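Local coordinates for fibronectin type III domain-containing protein (Simiduia agarivorans, PDB 6P2K), which probably hydrolyses the beta-1,4-linked glucan backbone of xyloglucan with its GH74 module, which is built from two seven-bladed beta-propellers, at residues 358-363 / 367-372; 679-682 / 687-690; 716-721 / 736-741. All blocks are in the same frame, centred on the assembly; numbering follows the deposited sequence.

Contact 1. Residues 358-363 / 367-372; sequences YYASHN and NSYSWQ
The indole of Trp371 takes the methyl group of Ala360 on one face: Ala360 CB sits 3.4 Å from the centroid of the six-membered ring and 7° off its normal, a CH-pi contact for which the single methyl of alanine is well suited. Trp371 also stacks on Trp314, and its NE1 donates to the carbonyl of Ile313. Farther along the same side of the hairpin, one face of the Tyr369 ring receives His362, whose CD2 comes within 3.6 Å of Tyr369 CZ, displaced toward the rim. The two planes are inclined at 38°. With CG anti to the backbone N, the imidazole reaches over the neighbouring strand and turns its edge to Asn367, where His362 NE2 donates to Asn367 OD1 at 3.1 Å. This bond is fairly straight (158°) and lies near the ring plane, while the amide stands almost perpendicular to the ring. Beyond its ring, the Tyr369 hydroxyl bonds to Glu294 and Arg347.

The opposite side carries Tyr359, Ser361, Ser370 and Gln372. Gln372 runs alongside Tyr359, bringing NE2 to the edge of that ring, 4.1 Å from Tyr359 CD2, and giving a weak hydrogen bond to Ser361 OG. Ser370 OG binds Lys508 of a second subunit, so this surface takes part in the assembly.

Paired backbone bonds link Tyr359 with Gln372 and Ser361 with Ser370, and Asn363 N donates to Ser368 O at 2.9 Å. At the turn, Asn367 and Ser368 both face Asn363 in a G1 bulge. Asn367 takes the left-handed backbone conformation there, which asparagine tolerates better than most residues. The whole is an antiparallel beta hairpin closing a four-stranded sheet, the last two strands of a propeller blade.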
loop_
_atom_site.group_PDB
_atom_site.type_symbol
_atom_site.label_atom_id
_atom_site.label_comp_id
_atom_site.label_asym_id
_atom_site.label_seq_id
_atom_site.Cartn_x
_atom_site.Cartn_y
_atom_site.Cartn_z
ATOM N N TYR B 358 -18.534 39.121 6.804
ATOM C CA TYR B 358 -19.533 38.136 7.187
ATOM C C TYR B 358 -20.858 38.829 7.448
ATOM O O TYR B 358 -20.891 39.926 8.014
ATOM C CB TYR B 358 -19.097 37.361 8.437
ATOM C CG TYR B 358 -18.236 36.156 8.137
ATOM C CD1 TYR B 358 -16.864 36.283 7.972
ATOM C CD2 TYR B 358 -18.796 34.892 8.019
ATOM C CE1 TYR B 358 -16.071 35.181 7.695
ATOM C CE2 TYR B 358 -18.014 33.786 7.746
ATOM C CZ TYR B 358 -16.655 33.940 7.585
ATOM O OH TYR B 358 -15.878 32.847 7.311
ATOM N N TYR B 359 -21.949 38.182 7.041
ATOM C CA TYR B 359 -23.290 38.688 7.286
ATOM C C TYR B 359 -24.116 37.626 7.995
ATOM O O TYR B 359 -24.072 36.445 7.634
ATOM C CB TYR B 359 -23.990 39.099 5.985
ATOM C CG TYR B 359 -25.419 39.544 6.193
ATOM C CD1 TYR B 359 -25.710 40.834 6.615
ATOM C CD2 TYR B 359 -26.477 38.673 5.976
ATOM C CE1 TYR B 359 -27.014 41.245 6.809
ATOM C CE2 TYR B 359 -27.784 39.073 6.170
ATOM C CZ TYR B 359 -28.045 40.358 6.586
ATOM O OH TYR B 359 -29.345 40.760 6.777
ATOM N N ALA B 360 -24.874 38.054 8.997
ATOM C CA ALA B 360 -25.749 37.173 9.755
ATOM C C ALA B 360 -27.193 37.581 9.520
ATOM O O ALA B 360 -27.541 38.756 9.673
ATOM C CB ALA B 360 -25.427 37.228 11.250
ATOM N N SER B 361 -28.027 36.622 9.136
ATOM C CA SER B 361 -29.461 36.851 9.125
ATOM C C SER B 361 -30.043 36.442 10.473
ATOM O O SER B 361 -29.465 35.637 11.207
ATOM C CB SER B 361 -30.137 36.081 7.989
ATOM O OG SER B 361 -29.732 34.723 7.979
ATOM N N HIS B 362 -31.193 37.018 10.802
ATOM C CA HIS B 362 -31.792 36.859 12.117
ATOM C C HIS B 362 -33.151 36.183 12.000
ATOM O O HIS B 362 -33.951 36.519 11.120
ATOM C CB HIS B 362 -31.937 38.212 12.820
ATOM C CG HIS B 362 -32.519 38.119 14.196
ATOM N ND1 HIS B 362 -33.689 38.755 14.556
ATOM C CD2 HIS B 362 -32.093 37.462 15.302
ATOM C CE1 HIS B 362 -33.957 38.494 15.823
ATOM N NE2 HIS B 362 -33.006 37.711 16.299
ATOM N N ASN B 363 -33.397 35.226 12.892
ATOM C CA ASN B 363 -34.694 34.572 13.028
ATOM C C ASN B 363 -35.357 35.135 14.281
ATOM O O ASN B 363 -34.892 34.892 15.398
ATOM C CB ASN B 363 -34.530 33.055 13.116
ATOM C CG ASN B 363 -35.855 32.312 13.028
ATOM O OD1 ASN B 363 -36.928 32.892 13.203
ATOM N ND2 ASN B 363 -35.781 31.013 12.754
ATOM N N ASN B 367 -34.648 34.110 17.767
ATOM C CA ASN B 367 -33.463 34.853 18.226
ATOM C C ASN B 367 -32.169 34.112 17.889
ATOM O O ASN B 367 -31.211 34.099 18.668
ATOM C CB ASN B 367 -33.521 35.179 19.719
ATOM C CG ASN B 367 -32.605 36.340 20.085
ATOM O OD1 ASN B 367 -32.499 37.313 19.335
ATOM N ND2 ASN B 367 -31.937 36.240 21.226
ATOM N N SER B 368 -32.136 33.510 16.708
ATOM C CA SER B 368 -30.956 32.828 16.208
ATOM C C SER B 368 -30.376 33.602 15.032
ATOM O O SER B 368 -31.097 34.272 14.284
ATOM C CB SER B 368 -31.283 31.393 15.783
ATOM O OG SER B 368 -32.081 31.364 14.610
ATOM N N TYR B 369 -29.060 33.506 14.887
ATOM C CA TYR B 369 -28.328 34.159 13.816
ATOM C C TYR B 369 -27.698 33.101 12.923
ATOM O O TYR B 369 -27.204 32.079 13.407
ATOM C CB TYR B 369 -27.252 35.095 14.377
ATOM C CG TYR B 369 -27.819 36.303 15.086
ATOM C CD1 TYR B 369 -28.163 36.246 16.429
ATOM C CD2 TYR B 369 -28.021 37.498 14.409
ATOM C CE1 TYR B 369 -28.687 37.347 17.080
ATOM C CE2 TYR B 369 -28.543 38.605 15.051
ATOM C CZ TYR B 369 -28.876 38.525 16.387
ATOM O OH TYR B 369 -29.397 39.622 17.034
ATOM N N SER B 370 -27.728 33.347 11.618
ATOM C CA SER B 370 -27.187 32.429 10.619
ATOM C C SER B 370 -26.083 33.164 9.864
ATOM O O SER B 370 -26.362 34.026 9.026
ATOM C CB SER B 370 -28.286 31.937 9.682
ATOM O OG SER B 370 -27.796 30.939 8.805
ATOM N N TRP B 371 -24.834 32.821 10.162
ATOM C CA TRP B 371 -23.699 33.551 9.621
ATOM C C TRP B 371 -23.353 33.065 8.221
ATOM O O TRP B 371 -23.322 31.861 7.955
ATOM C CB TRP B 371 -22.498 33.413 10.557
ATOM C CG TRP B 371 -22.712 34.199 11.806
ATOM C CD1 TRP B 371 -23.228 33.746 12.987
ATOM C CD2 TRP B 371 -22.464 35.596 11.985
ATOM N NE1 TRP B 371 -23.299 34.775 13.896
ATOM C CE2 TRP B 371 -22.836 35.921 13.305
ATOM C CE3 TRP B 371 -21.955 36.602 11.159
ATOM C CZ2 TRP B 371 -22.713 37.208 13.818
ATOM C CZ3 TRP B 371 -21.832 37.881 11.671
ATOM C CH2 TRP B 371 -22.212 38.173 12.987
ATOM N N GLN B 372 -23.092 34.018 7.327
ATOM C CA GLN B 372 -22.868 33.751 5.912
ATOM C C GLN B 372 -21.517 34.312 5.492
ATOM O O GLN B 372 -21.180 35.453 5.824
ATOM C CB GLN B 372 -23.984 34.360 5.054
ATOM C CG GLN B 372 -25.388 33.922 5.452
ATOM C CD GLN B 372 -26.483 34.719 4.750
ATOM O OE1 GLN B 372 -26.275 35.266 3.665
ATOM N NE2 GLN B 372 -27.660 34.780 5.371
#

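Contact 2. Residues 679-682 / 687-690; sequences VWWN and RFKF
Trp680 meets Phe688 with the far corner of its indole: Trp680 CH2 stands over one face of the phenyl ring, nearer the rim than the centre, and lies 3.7 Å from Phe688 CD1. The two six-membered rings are neither parallel nor perpendicular. Their planes are 43° apart and their centroids are separated by 5.3 Å. Trp680 holds CG between its backbone N and carbonyl carbon (chi1 46°), which sends the indole across to Phe688, and Trp680 CZ3 comes 4.0 Å from Phe688 CB. Trp681 joins more loosely, its ring edge turned to the phenyl and its CZ3 4.2 Å from Phe688 CD2. The Trp680 CH2 also lies in the plane of the Trp681 ring, at its edge.

These aromatics belong to the long connection that leaves strand 661-664 of one propeller blade, runs through helices 666-672 and 681-684 and enters strand 697-699 of the next. Its large flat side chains bury apolar surface here, and both Trp680 and Phe688 rest on Leu714 of strand 714-723.

On its own segment Phe688 points CE2 over the centre of the Phe690 ring, 3.5 Å above the plane. Putting an alanine at Phe688 would probably open a gap beneath Trp680 and strip the Phe690 face of this partner, leaving the tryptophan corner freer to shift. Between the two phenylalanines, the exposed Lys689 forms salt bridges through NZ with Asp709 and Asp711.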
loop_
_atom_site.group_PDB
_atom_site.type_symbol
_atom_site.label_atom_id
_atom_site.label_comp_id
_atom_site.label_asym_id
_atom_site.label_seq_id
_atom_site.Cartn_x
_atom_site.Cartn_y
_atom_site.Cartn_z
ATOM N N VAL B 679 -4.911 60.477 -10.142
ATOM C CA VAL B 679 -5.868 61.318 -9.436
ATOM C C VAL B 679 -5.229 62.001 -8.234
ATOM O O VAL B 679 -5.744 63.020 -7.761
ATOM C CB VAL B 679 -7.089 60.475 -9.018
ATOM C CG1 VAL B 679 -6.737 59.565 -7.847
ATOM C CG2 VAL B 679 -8.276 61.363 -8.683
ATOM N N TRP B 680 -4.105 61.481 -7.740
ATOM C CA TRP B 680 -3.485 61.964 -6.514
ATOM C C TRP B 680 -2.334 62.935 -6.750
ATOM O O TRP B 680 -1.776 63.452 -5.777
ATOM C CB TRP B 680 -2.980 60.781 -5.679
ATOM C CG TRP B 680 -2.219 59.743 -6.459
ATOM C CD1 TRP B 680 -2.724 58.599 -7.005
ATOM C CD2 TRP B 680 -0.815 59.745 -6.763
ATOM N NE1 TRP B 680 -1.725 57.891 -7.633
ATOM C CE2 TRP B 680 -0.544 58.572 -7.498
ATOM C CE3 TRP B 680 0.237 60.624 -6.484
ATOM C CZ2 TRP B 680 0.732 58.257 -7.961
ATOM C CZ3 TRP B 680 1.505 60.308 -6.946
ATOM C CH2 TRP B 680 1.741 59.136 -7.678
ATOM N N TRP B 681 -1.972 63.202 -8.007
ATOM C CA TRP B 681 -0.738 63.933 -8.269
ATOM C C TRP B 681 -0.780 65.345 -7.699
ATOM O O TRP B 681 0.206 65.816 -7.118
ATOM C CB TRP B 681 -0.451 63.985 -9.766
ATOM C CG TRP B 681 0.905 64.541 -10.037
ATOM C CD1 TRP B 681 1.205 65.783 -10.511
ATOM C CD2 TRP B 681 2.155 63.883 -9.810
ATOM N NE1 TRP B 681 2.566 65.934 -10.610
ATOM C CE2 TRP B 681 3.172 64.781 -10.186
ATOM C CE3 TRP B 681 2.512 62.618 -9.333
ATOM C CZ2 TRP B 681 4.524 64.455 -10.101
ATOM C CZ3 TRP B 681 3.854 62.296 -9.249
ATOM C CH2 TRP B 681 4.843 63.210 -9.631
ATOM N N ASN B 682 -1.907 66.039 -7.853
ATOM C CA ASN B 682 -1.961 67.433 -7.433
ATOM C C ASN B 682 -2.019 67.586 -5.920
ATOM O O ASN B 682 -1.693 68.663 -5.408
ATOM C CB ASN B 682 -3.157 68.126 -8.083
ATOM C CG ASN B 682 -2.907 68.461 -9.539
ATOM O OD1 ASN B 682 -1.829 68.934 -9.906
ATOM N ND2 ASN B 682 -3.902 68.212 -10.382
ATOM N N ARG B 687 5.159 64.630 -2.618
ATOM C CA ARG B 687 5.803 63.682 -1.717
ATOM C C ARG B 687 6.258 62.405 -2.406
ATOM O O ARG B 687 7.049 61.656 -1.823
ATOM C CB ARG B 687 4.859 63.289 -0.573
ATOM C CG ARG B 687 3.874 64.351 -0.136
ATOM C CD ARG B 687 3.328 63.993 1.232
ATOM N NE ARG B 687 2.344 64.953 1.717
ATOM C CZ ARG B 687 2.253 65.347 2.982
ATOM N NH1 ARG B 687 3.097 64.867 3.889
ATOM N NH2 ARG B 687 1.327 66.225 3.342
ATOM N N PHE B 688 5.777 62.136 -3.618
ATOM C CA PHE B 688 6.026 60.852 -4.254
ATOM C C PHE B 688 7.504 60.680 -4.575
ATOM O O PHE B 688 8.125 61.552 -5.188
ATOM C CB PHE B 688 5.202 60.715 -5.532
ATOM C CG PHE B 688 5.422 59.411 -6.251
ATOM C CD1 PHE B 688 4.832 58.246 -5.793
ATOM C CD2 PHE B 688 6.225 59.350 -7.379
ATOM C CE1 PHE B 688 5.034 57.043 -6.450
ATOM C CE2 PHE B 688 6.432 58.154 -8.037
ATOM C CZ PHE B 688 5.836 56.999 -7.573
ATOM N N LYS B 689 8.061 59.545 -4.163
ATOM C CA LYS B 689 9.420 59.156 -4.503
ATOM C C LYS B 689 9.372 58.011 -5.504
ATOM O O LYS B 689 8.567 57.085 -5.364
ATOM C CB LYS B 689 10.204 58.744 -3.253
ATOM C CG LYS B 689 10.154 59.784 -2.137
ATOM C CD LYS B 689 10.970 59.355 -0.927
ATOM C CE LYS B 689 10.365 58.134 -0.247
ATOM N NZ LYS B 689 9.074 58.456 0.425
ATOM N N PHE B 690 10.224 58.085 -6.526
ATOM C CA PHE B 690 10.244 57.075 -7.583
ATOM C C PHE B 690 11.069 55.884 -7.108
ATOM O O PHE B 690 12.225 55.686 -7.489
ATOM C CB PHE B 690 10.786 57.660 -8.880
ATOM C CG PHE B 690 9.759 58.411 -9.675
ATOM C CD1 PHE B 690 9.500 59.746 -9.411
ATOM C CD2 PHE B 690 9.043 57.780 -10.678
ATOM C CE1 PHE B 690 8.552 60.443 -10.137
ATOM C CE2 PHE B 690 8.092 58.470 -11.410
ATOM C CZ PHE B 690 7.845 59.803 -11.138
#

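Contact 3. Residues 716-721 / 736-741; sequences YGVFLG and DDLHFS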
loop_
_atom_site.group_PDB
_atom_site.type_symbol
_atom_site.label_atom_id
_atom_site.label_comp_id
_atom_site.label_asym_id
_atom_site.label_seq_id
_atom_site.Cartn_x
_atom_site.Cartn_y
_atom_site.Cartn_z
ATOM N N TYR B 716 2.830 54.780 -9.341
ATOM C CA TYR B 716 2.850 55.651 -10.511
ATOM C C TYR B 716 2.358 54.916 -11.750
ATOM O O TYR B 716 1.515 55.428 -12.494
ATOM C CB TYR B 716 4.255 56.211 -10.746
ATOM C CG TYR B 716 4.233 57.366 -11.716
ATOM C CD1 TYR B 716 4.213 57.148 -13.088
ATOM C CD2 TYR B 716 4.193 58.677 -11.261
ATOM C CE1 TYR B 716 4.165 58.204 -13.979
ATOM C CE2 TYR B 716 4.149 59.739 -12.146
ATOM C CZ TYR B 716 4.134 59.496 -13.503
ATOM O OH TYR B 716 4.090 60.548 -14.388
ATOM N N GLY B 717 2.882 53.718 -11.993
ATOM C CA GLY B 717 2.498 52.972 -13.173
ATOM C C GLY B 717 3.366 51.763 -13.441
ATOM O O GLY B 717 4.454 51.623 -12.872
ATOM N N VAL B 718 2.881 50.875 -14.305
ATOM C CA VAL B 718 3.602 49.678 -14.723
ATOM C C VAL B 718 4.090 49.905 -16.144
ATOM O O VAL B 718 3.323 50.355 -17.004
ATOM C CB VAL B 718 2.710 48.426 -14.639
ATOM C CG1 VAL B 718 3.534 47.163 -14.885
ATOM C CG2 VAL B 718 2.011 48.373 -13.289
ATOM N N PHE B 719 5.361 49.603 -16.392
ATOM C CA PHE B 719 5.987 49.902 -17.672
ATOM C C PHE B 719 6.621 48.653 -18.261
ATOM O O PHE B 719 7.299 47.896 -17.562
ATOM C CB PHE B 719 7.031 51.013 -17.524
ATOM C CG PHE B 719 6.467 52.288 -16.971
ATOM C CD1 PHE B 719 6.414 52.502 -15.598
ATOM C CD2 PHE B 719 5.962 53.264 -17.820
ATOM C CE1 PHE B 719 5.884 53.672 -15.087
ATOM C CE2 PHE B 719 5.434 54.437 -17.317
ATOM C CZ PHE B 719 5.394 54.643 -15.947
ATOM N N LEU B 720 6.398 48.455 -19.557
ATOM C CA LEU B 720 6.881 47.291 -20.287
ATOM C C LEU B 720 7.792 47.765 -21.410
ATOM O O LEU B 720 7.378 48.566 -22.256
ATOM C CB LEU B 720 5.712 46.478 -20.849
ATOM C CG LEU B 720 6.064 45.206 -21.623
ATOM C CD1 LEU B 720 6.380 44.063 -20.666
ATOM C CD2 LEU B 720 4.947 44.825 -22.580
ATOM N N GLY B 721 9.024 47.273 -21.418
ATOM C CA GLY B 721 9.996 47.609 -22.447
ATOM C C GLY B 721 10.212 46.430 -23.379
ATOM O O GLY B 721 10.203 45.274 -22.945
ATOM N N ASP B 736 -2.951 50.100 -17.376
ATOM C CA ASP B 736 -4.311 49.740 -17.811
ATOM C C ASP B 736 -5.241 49.806 -16.599
ATOM O O ASP B 736 -5.271 50.836 -15.911
ATOM C CB ASP B 736 -4.271 48.399 -18.533
ATOM C CG ASP B 736 -3.445 48.444 -19.806
ATOM O OD1 ASP B 736 -3.517 49.460 -20.528
ATOM O OD2 ASP B 736 -2.729 47.463 -20.087
ATOM N N ASP B 737 -5.990 48.748 -16.289
ATOM C CA ASP B 737 -6.966 48.771 -15.210
ATOM C C ASP B 737 -6.404 48.278 -13.875
ATOM O O ASP B 737 -7.184 47.967 -12.969
ATOM C CB ASP B 737 -8.196 47.946 -15.598
ATOM C CG ASP B 737 -7.841 46.547 -16.069
ATOM O OD1 ASP B 737 -6.638 46.221 -16.133
ATOM O OD2 ASP B 737 -8.769 45.770 -16.373
ATOM N N LEU B 738 -5.081 48.207 -13.728
ATOM C CA LEU B 738 -4.476 47.765 -12.472
ATOM C C LEU B 738 -4.493 48.934 -11.497
ATOM O O LEU B 738 -3.690 49.863 -11.603
ATOM C CB LEU B 738 -3.062 47.245 -12.694
ATOM C CG LEU B 738 -2.485 46.452 -11.516
ATOM C CD1 LEU B 738 -3.328 45.211 -11.228
ATOM C CD2 LEU B 738 -1.039 46.066 -11.779
ATOM N N HIS B 739 -5.413 48.887 -10.533
ATOM C CA HIS B 739 -5.638 50.044 -9.676
ATOM C C HIS B 739 -4.625 50.108 -8.537
ATOM O O HIS B 739 -4.191 51.199 -8.151
ATOM C CB HIS B 739 -7.075 50.023 -9.161
ATOM C CG HIS B 739 -8.102 50.195 -10.240
ATOM N ND1 HIS B 739 -8.995 49.202 -10.585
ATOM C CD2 HIS B 739 -8.370 51.242 -11.057
ATOM C CE1 HIS B 739 -9.772 49.632 -11.563
ATOM N NE2 HIS B 739 -9.413 50.867 -11.867
ATOM N N PHE B 740 -4.226 48.963 -8.000
ATOM C CA PHE B 740 -3.099 48.877 -7.080
ATOM C C PHE B 740 -1.958 48.233 -7.856
ATOM O O PHE B 740 -1.967 47.020 -8.093
ATOM C CB PHE B 740 -3.463 48.077 -5.833
ATOM C CG PHE B 740 -2.395 48.088 -4.780
ATOM C CD1 PHE B 740 -1.385 47.144 -4.791
ATOM C CD2 PHE B 740 -2.392 49.053 -3.788
ATOM C CE1 PHE B 740 -0.395 47.156 -3.828
ATOM C CE2 PHE B 740 -1.402 49.070 -2.822
ATOM C CZ PHE B 740 -0.404 48.119 -2.842
ATOM N N SER B 741 -0.986 49.045 -8.267
ATOM C CA SER B 741 0.023 48.620 -9.226
ATOM C C SER B 741 1.416 48.471 -8.632
ATOM O O SER B 741 2.340 48.096 -9.360
ATOM C CB SER B 741 0.067 49.601 -10.403
ATOM O OG SER B 741 0.358 50.913 -9.960
HETATM O O HOH W 1 2.947 51.248 -9.922
#
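Ser741 OG and Gly717 N are joined through one water molecule. Ser741 OG is hydrogen-bonded to the water at 2.6 Å, and Gly717 N gives it a longer, weak bond of 3.2 Å. A serine suits this buried place, its short hydroxyl reaching the water while its CB packs against Val718. Gly717 is almost fully extended, and a CB here would be crowded by Phe719 CZ, two residues on, which suits glycine to the place.

Beside the water the contact is apolar. Val718 directs its CG2 at the loop, 3.7 Å from Ser741 CB and 4.1 Å from Leu738 CD2. Its branch is set with CG1 anti to the backbone N (chi1 -172°), which leaves CG2 beside that nitrogen and facing the loop. Ser741 O is taken by Ser706 OG, while Val718 N donates to Thr735 OG1.

Leu738 also packs on Trp6, and the carboxylate of Asp737 accepts from the backbone N of Val5 and Trp6, tying the loop to the chain's N-terminal end. The arrangement is that of an inter-blade connection in a beta-propeller, folding back from outer strand 729-733 over strand 714-723 on its way to strand 745-751 of the next blade.

In the fold
The contacts follow one another along the chain without interleaving. Contact 1 stands apart, its centre about 44 Å from that of contact 2 and about 41 Å from that of contact 3, and it lies across the chain's centre from contact 2. It belongs to the sheet ending in strand 368-373, whereas the others gather round the four-stranded sheet that runs from strand 697-699 to strand 729-733. Their centres are about 15 Å apart and they touch through Tyr716, whose CB is 3.6 Å from Phe688 CZ. Aromatic side chains thus bind the connection entering that sheet to strand 714-723, whose next residues, Gly717 and Val718, meet the connection leaving it, while contact 1 builds a blade edge that meets a second subunit.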